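Type II restriction enzyme BsoBI (Geobacillus stearothermophilus, PDB 1DC1) recognises the double-stranded DNA sequence 5'-CYCGRG-3' as a homodimer and cuts it after the first cytosine, leaving 5'-phosphates. Local coordinates at residues L63-E66 / D67-D70; Y178-E181 / T182-G186; T259-T262 / R263-N266; E290-W293 / D294-S298. All coordinates share one frame; numbering follows the deposited sequence.

Interaction 1. Residues L63-E66 / D67-D70; sequences LYLE and DIQD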
loop_
_atom_site.group_PDB
_atom_site.type_symbol
_atom_site.label_atom_id
_atom_site.label_comp_id
_atom_site.label_asym_id
_atom_site.label_seq_id
_atom_site.Cartn_x
_atom_site.Cartn_y
_atom_site.Cartn_z
ATOM N N LEU D 63 -13.353 30.591 11.232
ATOM C CA LEU D 63 -14.589 29.827 11.337
ATOM C C LEU D 63 -15.749 30.463 10.572
ATOM O O LEU D 63 -16.761 29.818 10.297
ATOM C CB LEU D 63 -14.969 29.704 12.791
ATOM C CG LEU D 63 -13.957 28.884 13.562
ATOM C CD1 LEU D 63 -14.233 28.896 15.073
ATOM C CD2 LEU D 63 -14.054 27.482 12.994
ATOM N N TYR D 64 -15.617 31.740 10.244
ATOM C CA TYR D 64 -16.689 32.430 9.530
ATOM C C TYR D 64 -16.525 32.538 8.022
ATOM O O TYR D 64 -17.414 33.026 7.330
ATOM C CB TYR D 64 -16.907 33.814 10.125
ATOM C CG TYR D 64 -17.071 33.732 11.603
ATOM C CD1 TYR D 64 -17.973 32.829 12.155
ATOM C CD2 TYR D 64 -16.264 34.478 12.448
ATOM C CE1 TYR D 64 -18.056 32.657 13.508
ATOM C CE2 TYR D 64 -16.330 34.327 13.797
ATOM C CZ TYR D 64 -17.225 33.407 14.336
ATOM O OH TYR D 64 -17.259 33.200 15.702
ATOM N N LEU D 65 -15.391 32.090 7.511
ATOM C CA LEU D 65 -15.164 32.089 6.075
ATOM C C LEU D 65 -15.638 30.706 5.581
ATOM O O LEU D 65 -14.873 29.735 5.532
ATOM C CB LEU D 65 -13.686 32.328 5.802
ATOM C CG LEU D 65 -13.093 33.569 6.505
ATOM C CD1 LEU D 65 -11.588 33.660 6.315
ATOM C CD2 LEU D 65 -13.757 34.777 5.928
ATOM N N GLU D 66 -16.919 30.613 5.218
ATOM C CA GLU D 66 -17.446 29.322 4.809
ATOM C C GLU D 66 -16.702 28.681 3.646
ATOM O O GLU D 66 -16.566 27.456 3.594
ATOM C CB GLU D 66 -18.956 29.413 4.551
ATOM C CG GLU D 66 -19.346 30.395 3.472
ATOM C CD GLU D 66 -20.850 30.363 3.115
ATOM O OE1 GLU D 66 -21.714 30.238 4.019
ATOM O OE2 GLU D 66 -21.153 30.480 1.902
ATOM N N ASP D 67 -16.164 29.496 2.751
ATOM C CA ASP D 67 -15.440 29.014 1.567
ATOM C C ASP D 67 -14.172 28.182 1.836
ATOM O O ASP D 67 -13.708 27.447 0.968
ATOM C CB ASP D 67 -15.128 30.227 0.673
ATOM C CG ASP D 67 -14.728 31.525 1.510
ATOM O OD1 ASP D 67 -15.529 32.018 2.370
ATOM O OD2 ASP D 67 -13.611 32.066 1.303
ATOM N N ILE D 68 -13.638 28.284 3.049
ATOM C CA ILE D 68 -12.434 27.594 3.440
ATOM C C ILE D 68 -12.636 26.484 4.490
ATOM O O ILE D 68 -11.655 25.872 4.948
ATOM C CB ILE D 68 -11.415 28.588 4.014
ATOM C CG1 ILE D 68 -11.923 29.144 5.318
ATOM C CG2 ILE D 68 -11.130 29.729 3.012
ATOM C CD1 ILE D 68 -10.851 29.969 6.024
ATOM N N GLN D 69 -13.874 26.202 4.877
ATOM C CA GLN D 69 -14.071 25.160 5.900
ATOM C C GLN D 69 -13.565 23.764 5.540
ATOM O O GLN D 69 -13.056 23.053 6.414
ATOM C CB GLN D 69 -15.538 25.085 6.364
ATOM C CG GLN D 69 -16.084 26.405 6.987
ATOM C CD GLN D 69 -15.175 27.007 8.055
ATOM O OE1 GLN D 69 -14.999 26.433 9.158
ATOM N NE2 GLN D 69 -14.564 28.162 7.731
ATOM N N ASP D 70 -13.667 23.352 4.284
ATOM C CA ASP D 70 -13.162 22.030 3.919
ATOM C C ASP D 70 -11.651 21.992 4.030
ATOM O O ASP D 70 -11.084 21.012 4.520
ATOM C CB ASP D 70 -13.658 21.683 2.521
ATOM C CG ASP D 70 -15.187 21.552 2.472
ATOM O OD1 ASP D 70 -15.779 20.855 3.325
ATOM O OD2 ASP D 70 -15.810 22.155 1.595
HETATM O O HOH W 1 -15.750 24.788 2.709
#

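Interaction 2. Residues Y178-E181 / T182-G186; sequences YELE and TFAKG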
loop_
_atom_site.group_PDB
_atom_site.type_symbol
_atom_site.label_atom_id
_atom_site.label_comp_id
_atom_site.label_asym_id
_atom_site.label_seq_id
_atom_site.Cartn_x
_atom_site.Cartn_y
_atom_site.Cartn_z
ATOM N N TYR D 178 -3.028 7.047 -32.767
ATOM C CA TYR D 178 -2.047 7.670 -31.895
ATOM C C TYR D 178 -2.716 8.023 -30.564
ATOM O O TYR D 178 -3.754 8.716 -30.531
ATOM C CB TYR D 178 -1.544 8.946 -32.542
ATOM C CG TYR D 178 -0.486 9.636 -31.759
ATOM C CD1 TYR D 178 -0.812 10.646 -30.848
ATOM C CD2 TYR D 178 0.855 9.329 -31.974
ATOM C CE1 TYR D 178 0.186 11.340 -30.170
ATOM C CE2 TYR D 178 1.872 10.016 -31.308
ATOM C CZ TYR D 178 1.542 11.024 -30.404
ATOM O OH TYR D 178 2.561 11.706 -29.749
ATOM N N GLU D 179 -2.133 7.554 -29.469
ATOM C CA GLU D 179 -2.664 7.837 -28.141
ATOM C C GLU D 179 -4.084 7.390 -27.840
ATOM O O GLU D 179 -4.678 7.889 -26.872
ATOM C CB GLU D 179 -2.577 9.333 -27.816
ATOM C CG GLU D 179 -1.214 9.740 -27.295
ATOM C CD GLU D 179 -1.132 11.214 -26.909
ATOM O OE1 GLU D 179 -2.092 11.980 -27.194
ATOM O OE2 GLU D 179 -0.092 11.602 -26.317
ATOM N N LEU D 180 -4.642 6.481 -28.656
ATOM C CA LEU D 180 -6.000 5.943 -28.381
ATOM C C LEU D 180 -6.025 5.196 -27.016
ATOM O O LEU D 180 -7.068 5.192 -26.340
ATOM C CB LEU D 180 -6.490 4.992 -29.506
ATOM C CG LEU D 180 -7.844 4.249 -29.362
ATOM C CD1 LEU D 180 -8.525 4.085 -30.720
ATOM C CD2 LEU D 180 -7.587 2.875 -28.764
ATOM N N GLU D 181 -4.881 4.609 -26.619
ATOM C CA GLU D 181 -4.743 3.876 -25.367
ATOM C C GLU D 181 -5.014 4.726 -24.099
ATOM O O GLU D 181 -5.344 4.212 -23.018
ATOM C CB GLU D 181 -3.376 3.244 -25.367
ATOM C CG GLU D 181 -2.248 4.223 -25.216
ATOM C CD GLU D 181 -1.773 4.821 -26.532
ATOM O OE1 GLU D 181 -2.364 4.544 -27.595
ATOM O OE2 GLU D 181 -0.789 5.595 -26.485
ATOM N N THR D 182 -4.908 6.037 -24.258
ATOM C CA THR D 182 -5.169 6.983 -23.183
ATOM C C THR D 182 -6.596 6.894 -22.704
ATOM O O THR D 182 -6.898 7.184 -21.548
ATOM C CB THR D 182 -4.959 8.445 -23.654
ATOM O OG1 THR D 182 -3.588 8.642 -24.006
ATOM C CG2 THR D 182 -5.345 9.386 -22.552
ATOM N N PHE D 183 -7.491 6.513 -23.603
ATOM C CA PHE D 183 -8.906 6.449 -23.253
ATOM C C PHE D 183 -9.629 5.169 -23.523
ATOM O O PHE D 183 -10.849 5.155 -23.580
ATOM C CB PHE D 183 -9.648 7.546 -23.976
ATOM C CG PHE D 183 -9.258 8.894 -23.527
ATOM C CD1 PHE D 183 -9.463 9.265 -22.192
ATOM C CD2 PHE D 183 -8.694 9.786 -24.422
ATOM C CE1 PHE D 183 -9.119 10.508 -21.746
ATOM C CE2 PHE D 183 -8.341 11.035 -24.004
ATOM C CZ PHE D 183 -8.557 11.407 -22.647
ATOM N N ALA D 184 -8.884 4.096 -23.705
ATOM C CA ALA D 184 -9.505 2.835 -23.977
ATOM C C ALA D 184 -9.718 1.974 -22.737
ATOM O O ALA D 184 -8.764 1.599 -22.035
ATOM C CB ALA D 184 -8.712 2.058 -25.037
ATOM N N LYS D 185 -11.003 1.662 -22.521
ATOM C CA LYS D 185 -11.511 0.812 -21.448
ATOM C C LYS D 185 -11.493 -0.643 -21.951
ATOM O O LYS D 185 -11.393 -1.582 -21.179
ATOM C CB LYS D 185 -12.951 1.289 -21.102
ATOM C CG LYS D 185 -13.886 0.325 -20.353
ATOM C CD LYS D 185 -13.283 -0.146 -19.034
ATOM C CE LYS D 185 -14.232 -1.049 -18.257
ATOM N NZ LYS D 185 -14.003 -0.856 -16.790
ATOM N N GLY D 186 -11.571 -0.818 -23.267
ATOM C CA GLY D 186 -11.580 -2.154 -23.846
ATOM C C GLY D 186 -11.236 -2.104 -25.330
ATOM O O GLY D 186 -11.309 -1.039 -25.952
HETATM O O HOH W 2 -6.298 1.690 -22.204
#

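Interaction 3. Residues T259-T262 / R263-N266; sequences TALT and RIRN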
loop_
_atom_site.group_PDB
_atom_site.type_symbol
_atom_site.label_atom_id
_atom_site.label_comp_id
_atom_site.label_asym_id
_atom_site.label_seq_id
_atom_site.Cartn_x
_atom_site.Cartn_y
_atom_site.Cartn_z
ATOM N N THR D 259 -3.092 -14.101 -4.438
ATOM C CA THR D 259 -4.339 -14.550 -3.815
ATOM C C THR D 259 -5.460 -14.248 -4.761
ATOM O O THR D 259 -6.374 -15.058 -4.908
ATOM C CB THR D 259 -4.617 -13.879 -2.496
ATOM O OG1 THR D 259 -3.601 -14.285 -1.599
ATOM C CG2 THR D 259 -5.946 -14.294 -1.918
ATOM N N ALA D 260 -5.395 -13.101 -5.432
ATOM C CA ALA D 260 -6.446 -12.747 -6.386
ATOM C C ALA D 260 -6.550 -13.820 -7.484
ATOM O O ALA D 260 -7.647 -14.256 -7.835
ATOM C CB ALA D 260 -6.178 -11.391 -7.005
ATOM N N LEU D 261 -5.416 -14.261 -8.017
ATOM C CA LEU D 261 -5.460 -15.253 -9.074
ATOM C C LEU D 261 -5.904 -16.623 -8.554
ATOM O O LEU D 261 -6.534 -17.361 -9.281
ATOM C CB LEU D 261 -4.106 -15.296 -9.786
ATOM C CG LEU D 261 -3.806 -13.999 -10.554
ATOM C CD1 LEU D 261 -2.312 -13.909 -10.810
ATOM C CD2 LEU D 261 -4.563 -13.941 -11.907
ATOM N N THR D 262 -5.615 -16.933 -7.294
ATOM C CA THR D 262 -6.033 -18.175 -6.699
ATOM C C THR D 262 -7.568 -18.140 -6.456
ATOM O O THR D 262 -8.264 -19.133 -6.668
ATOM C CB THR D 262 -5.246 -18.414 -5.428
ATOM O OG1 THR D 262 -3.836 -18.471 -5.761
ATOM C CG2 THR D 262 -5.704 -19.700 -4.786
ATOM N N ARG D 263 -8.107 -17.004 -6.043
ATOM C CA ARG D 263 -9.555 -16.897 -5.886
ATOM C C ARG D 263 -10.173 -17.241 -7.262
ATOM O O ARG D 263 -11.139 -17.987 -7.347
ATOM C CB ARG D 263 -9.950 -15.458 -5.506
ATOM C CG ARG D 263 -9.793 -15.167 -4.022
ATOM C CD ARG D 263 -9.917 -13.677 -3.691
ATOM N NE ARG D 263 -9.940 -13.378 -2.236
ATOM C CZ ARG D 263 -10.074 -12.139 -1.727
ATOM N NH1 ARG D 263 -10.190 -11.095 -2.529
ATOM N NH2 ARG D 263 -10.150 -11.929 -0.417
ATOM N N ILE D 264 -9.590 -16.682 -8.337
ATOM C CA ILE D 264 -10.069 -16.883 -9.711
ATOM C C ILE D 264 -10.061 -18.353 -10.125
ATOM O O ILE D 264 -11.095 -18.898 -10.533
ATOM C CB ILE D 264 -9.232 -16.062 -10.737
ATOM C CG1 ILE D 264 -9.588 -14.577 -10.622
ATOM C CG2 ILE D 264 -9.519 -16.548 -12.172
ATOM C CD1 ILE D 264 -8.595 -13.590 -11.360
ATOM N N ARG D 265 -8.902 -18.974 -10.001
ATOM C CA ARG D 265 -8.714 -20.371 -10.334
ATOM C C ARG D 265 -9.626 -21.274 -9.537
ATOM O O ARG D 265 -10.192 -22.213 -10.101
ATOM C CB ARG D 265 -7.272 -20.770 -10.082
ATOM C CG ARG D 265 -6.397 -20.515 -11.254
ATOM C CD ARG D 265 -4.952 -20.927 -10.986
ATOM N NE ARG D 265 -4.356 -20.382 -9.764
ATOM C CZ ARG D 265 -4.195 -21.064 -8.634
ATOM N NH1 ARG D 265 -4.586 -22.327 -8.545
ATOM N NH2 ARG D 265 -3.615 -20.492 -7.594
ATOM N N ASN D 266 -9.771 -20.985 -8.245
ATOM C CA ASN D 266 -10.609 -21.778 -7.365
ATOM C C ASN D 266 -12.073 -21.719 -7.804
ATOM O O ASN D 266 -12.693 -22.762 -8.054
ATOM C CB ASN D 266 -10.467 -21.289 -5.910
ATOM C CG ASN D 266 -9.162 -21.791 -5.224
ATOM O OD1 ASN D 266 -8.448 -22.659 -5.743
ATOM N ND2 ASN D 266 -8.864 -21.237 -4.053
#

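Interaction 4. Residues E290-W293 / D294-S298; sequences EEIW and DQLQS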
loop_
_atom_site.group_PDB
_atom_site.type_symbol
_atom_site.label_atom_id
_atom_site.label_comp_id
_atom_site.label_asym_id
_atom_site.label_seq_id
_atom_site.Cartn_x
_atom_site.Cartn_y
_atom_site.Cartn_z
ATOM N N GLU D 290 10.991 -16.419 -9.058
ATOM C CA GLU D 290 11.082 -17.864 -8.910
ATOM C C GLU D 290 9.685 -18.460 -8.791
ATOM O O GLU D 290 9.377 -19.493 -9.397
ATOM C CB GLU D 290 11.874 -18.201 -7.675
ATOM C CG GLU D 290 13.345 -17.871 -7.811
ATOM C CD GLU D 290 14.179 -19.089 -8.240
ATOM O OE1 GLU D 290 13.629 -20.031 -8.874
ATOM O OE2 GLU D 290 15.393 -19.103 -7.939
ATOM N N GLU D 291 8.831 -17.815 -8.015
ATOM C CA GLU D 291 7.481 -18.335 -7.850
ATOM C C GLU D 291 6.663 -18.250 -9.147
ATOM O O GLU D 291 5.865 -19.158 -9.452
ATOM C CB GLU D 291 6.773 -17.564 -6.739
ATOM C CG GLU D 291 7.275 -17.959 -5.388
ATOM C CD GLU D 291 6.631 -17.150 -4.315
ATOM O OE1 GLU D 291 6.094 -16.082 -4.668
ATOM O OE2 GLU D 291 6.669 -17.568 -3.126
ATOM N N ILE D 292 6.821 -17.159 -9.900
ATOM C CA ILE D 292 6.099 -16.998 -11.175
ATOM C C ILE D 292 6.563 -18.092 -12.136
ATOM O O ILE D 292 5.744 -18.740 -12.767
ATOM C CB ILE D 292 6.343 -15.612 -11.830
ATOM C CG1 ILE D 292 5.685 -14.529 -10.970
ATOM C CG2 ILE D 292 5.791 -15.588 -13.308
ATOM C CD1 ILE D 292 6.217 -13.149 -11.212
ATOM N N TRP D 293 7.877 -18.291 -12.223
ATOM C CA TRP D 293 8.446 -19.322 -13.072
ATOM C C TRP D 293 7.911 -20.705 -12.680
ATOM O O TRP D 293 7.494 -21.492 -13.541
ATOM C CB TRP D 293 9.939 -19.272 -12.949
ATOM C CG TRP D 293 10.619 -20.264 -13.751
ATOM C CD1 TRP D 293 11.009 -21.500 -13.361
ATOM C CD2 TRP D 293 11.030 -20.114 -15.095
ATOM N NE1 TRP D 293 11.649 -22.139 -14.379
ATOM C CE2 TRP D 293 11.676 -21.312 -15.466
ATOM C CE3 TRP D 293 10.914 -19.079 -16.036
ATOM C CZ2 TRP D 293 12.212 -21.511 -16.745
ATOM C CZ3 TRP D 293 11.438 -19.268 -17.300
ATOM C CH2 TRP D 293 12.081 -20.477 -17.647
ATOM N N ASP D 294 7.900 -21.015 -11.394
ATOM C CA ASP D 294 7.367 -22.296 -10.957
ATOM C C ASP D 294 5.910 -22.474 -11.397
ATOM O O ASP D 294 5.494 -23.564 -11.806
ATOM C CB ASP D 294 7.442 -22.410 -9.441
ATOM C CG ASP D 294 8.848 -22.638 -8.970
ATOM O OD1 ASP D 294 9.699 -22.873 -9.864
ATOM O OD2 ASP D 294 9.101 -22.581 -7.737
ATOM N N GLN D 295 5.124 -21.408 -11.276
ATOM C CA GLN D 295 3.698 -21.438 -11.664
ATOM C C GLN D 295 3.524 -21.581 -13.172
ATOM O O GLN D 295 2.567 -22.213 -13.628
ATOM C CB GLN D 295 2.972 -20.173 -11.154
ATOM C CG GLN D 295 2.816 -20.175 -9.649
ATOM C CD GLN D 295 1.853 -19.115 -9.167
ATOM O OE1 GLN D 295 1.005 -18.684 -9.915
ATOM N NE2 GLN D 295 1.985 -18.690 -7.914
ATOM N N LEU D 296 4.422 -20.974 -13.946
ATOM C CA LEU D 296 4.349 -21.132 -15.394
ATOM C C LEU D 296 4.698 -22.606 -15.734
ATOM O O LEU D 296 4.049 -23.225 -16.559
ATOM C CB LEU D 296 5.328 -20.197 -16.120
ATOM C CG LEU D 296 4.993 -18.689 -16.115
ATOM C CD1 LEU D 296 6.247 -17.908 -16.535
ATOM C CD2 LEU D 296 3.768 -18.340 -17.020
ATOM N N GLN D 297 5.715 -23.163 -15.087
ATOM C CA GLN D 297 6.125 -24.564 -15.318
ATOM C C GLN D 297 5.010 -25.541 -14.913
ATOM O O GLN D 297 4.723 -26.513 -15.583
ATOM C CB GLN D 297 7.366 -24.846 -14.483
ATOM C CG GLN D 297 8.495 -24.068 -14.975
ATOM C CD GLN D 297 8.908 -24.531 -16.339
ATOM O OE1 GLN D 297 9.004 -25.717 -16.572
ATOM N NE2 GLN D 297 9.167 -23.606 -17.245
ATOM N N SER D 298 4.347 -25.263 -13.807
ATOM C CA SER D 298 3.285 -26.134 -13.319
ATOM C C SER D 298 1.972 -25.925 -14.057
ATOM O O SER D 298 1.021 -26.672 -13.884
ATOM C CB SER D 298 3.024 -25.905 -11.820
ATOM O OG SER D 298 2.189 -24.771 -11.617
#

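Interaction 1. Residues L63-E66 / D67-D70
Gln-69 reaches back over the turn to the main chain of Leu-65, and its side chain can be followed atom by atom. CB lies 3.8 Å from Glu-66 O, and CG stays beside that oxygen while also nearing the carbonyl of Leu-65. Rotation about the CB-CG bond (chi2 -49°) bends the chain and swings the amide back toward the preceding loop. CD thus comes to lie near both Leu-65 O and Leu-63 O, and OE1 is 4.1 Å from Leu-63 CD2, the two side chains crossing at about a right angle. At the tip NE2 donates to Leu-65 O over 2.7 Å, a fairly straight bond (163°) whose acceptor lies in the amide plane. NE2 also bonds to Leu-62 O, so glutamine, with two N-H groups on one nitrogen, suits the place.

Leu-65 O is gripped twice: Ile-68 N approaches it from the other face of the carbonyl plane, at 3.1 Å. A second three-residue link joins Gln-69 N to Glu-66 O (3.2 Å), and a water bridges Glu-66 O to Asp-70 N, taking the place of a direct bond between residues four apart. Beside these bonds, Ile-68 CG1 packs on Leu-65 CB at 3.7 Å; its chi1 of 67° sets CG1 between the backbone N and the carbonyl carbon, on the side of Leu-65.

The turn leads into helix 69-75. Ile-68 is buried against Leu-49 and Ala-52 of helix 21-53, while Leu-63 leans on Ile-95 and Ile-99 of helix 88-103.

Interaction 2. Residues Y178-E181 / T182-G186
Glu-179 O is held twice by one residue: Thr-182 N donates to it over 3.2 Å, and Thr-182 OG1 adds a weak bond to the same oxygen, also at 3.2 Å. The hydroxyl can do this because it stands anti to its own carbonyl carbon (chi1 -64°), on the side of the backbone N, so that the side chain doubles what the main chain has begun. Threonine suits the place through its other branch as well, since the methyl CG2 is laid over the centre of the Phe-183 ring, 3.6 Å above its plane. That ring also makes a cation-pi contact with Arg-163.

One step on, Phe-183 N bonds to Leu-180 O at 3.1 Å, again three residues apart. Leu-180 CD2 comes round to within 4.0 Å of Ala-184 CB; both residues are buried, the leucine also touching Ile-147 and Trp-159, so apolar side chains suit the place. Glu-181 instead sends its carboxylate to Arg-144 of helix 110-152, a salt bridge made by OE1. Its backbone O takes a hydrogen from a water, 2.8 Å away, that lies also against Ala-184 O.

Successive three-residue bonds of this kind are the mark of a 3-10 turn. Here it delivers the chain into strand 184-191, which runs antiparallel to strand 157-161 in the mixed sheet of this PD-(D/E)XK-clan endonuclease.

Interaction 3. Residues T259-T262 / R263-N266
Thr-259, Ala-260, Leu-261 and Thr-262 offer their carbonyl oxygens to the amides of Arg-263, Ile-264, Arg-265 and Asn-266, four regular alpha-helical bonds between residues four apart. The shortest joins Arg-263 N to Thr-259 O, at 2.8 Å.

The apolar contacts fall on the inner side. Leu-261 and Ile-264 lie side by side, pointing the same way, with CD2 of the former 4.1 Å from CD1 of the latter. Both branched side chains are buried against strand 235-242, for this is the helix of a beta-alpha-beta unit, strand 235-242, helix 247-270, strand 276-281. The small Ala-260 leaves room for Glu-240 of that strand, a predicted magnesium ligand, whose side chain comes within about 4 Å of the alanine's at nearest atoms.

Mixed contacts involve the threonines. Arg-263 runs extended from CG to NE (chi3 173°), its CG 3.5 Å from Thr-259 O and its NE passing 4.1 Å from the methyl CG2 of Thr-259. Thr-262 CG2 lies 3.6 Å from Asn-266 ND2, the two side chains aligned, while Thr-262 OG1 is hydrogen-bonded to Asn-258 O one turn earlier. Replacing Thr-262 by alanine would probably leave Asn-258 O without its hydroxyl partner and the Asn-266 amide, lacking the neighbouring methyl, freer to turn.

The salt bridges of Arg-263 and the hydroxyl bonds of Thr-259 cross to the second subunit. The long arm of Arg-263 carries its guanidinium to Glu-291 and Asp-251 there, and Thr-259 OG1 bonds to Lys-255 O and to the hydroxyl of Thr-259 of that subunit.

Interaction 4. Residues E290-W293 / D294-S298
Trp-293 and Gln-297, one helical turn apart, lie side by side and point the same way, with the glutamine laid on one face of the indole. Trp-293 CG stands anti to the backbone N (chi1 180°), which sends the ring along the helix toward Gln-297. Gln-297 CG sits 4.1 Å from the centroid of the five-membered ring, a CH-pi contact over the face. A bend in its chain then brings NE2 above the rim of the indole's six-membered ring, 3.7 Å from Trp-293 CZ2, and the amide and ring planes are only 21° apart. Asp-294 OD1 lies instead at the ring's edge, in its plane, 4.0 Å from Trp-293 CD1. An alanine at Trp-293 would probably leave the Gln-297 amide without the flat surface it rests on and let it swing.

On the buried side Ile-292 CG2 meets Leu-296 CD1 at 4.0 Å, these side chains also aligned. Backbone bonds from Asp-294, Gln-295, Leu-296 and Gln-297 to Glu-290 through Trp-293 hold the helix, and these two side-chain pairs add van der Waals and CH-pi contact; the polar ends of Glu-291 and Gln-295 serve helix 247-270, at Trp-254 and Asn-258, and the glutamate also the dimer partner.

In the fold
From the N terminus, interaction 1 closes the turn between helix 21-53 and helix 69-75, in a helical part of the molecule about 34 Å from the centre of the chain. Interaction 2 turns the loop after strand 170-172 into strand 184-191, about 40 Å away between centres. Interactions 3 and 4 are single helix turns within successive beta-alpha-beta units that share strand 276-281. All four run in series along the chain, so none nests in or crosses another. Interactions 3 and 4 come nearest, about 15 Å between centres: Asn-258, just before residues 259-262, accepts from both Thr-262 and Gln-295. They also meet across the dimer, where Arg-263 of one subunit pairs with Glu-291 of the other.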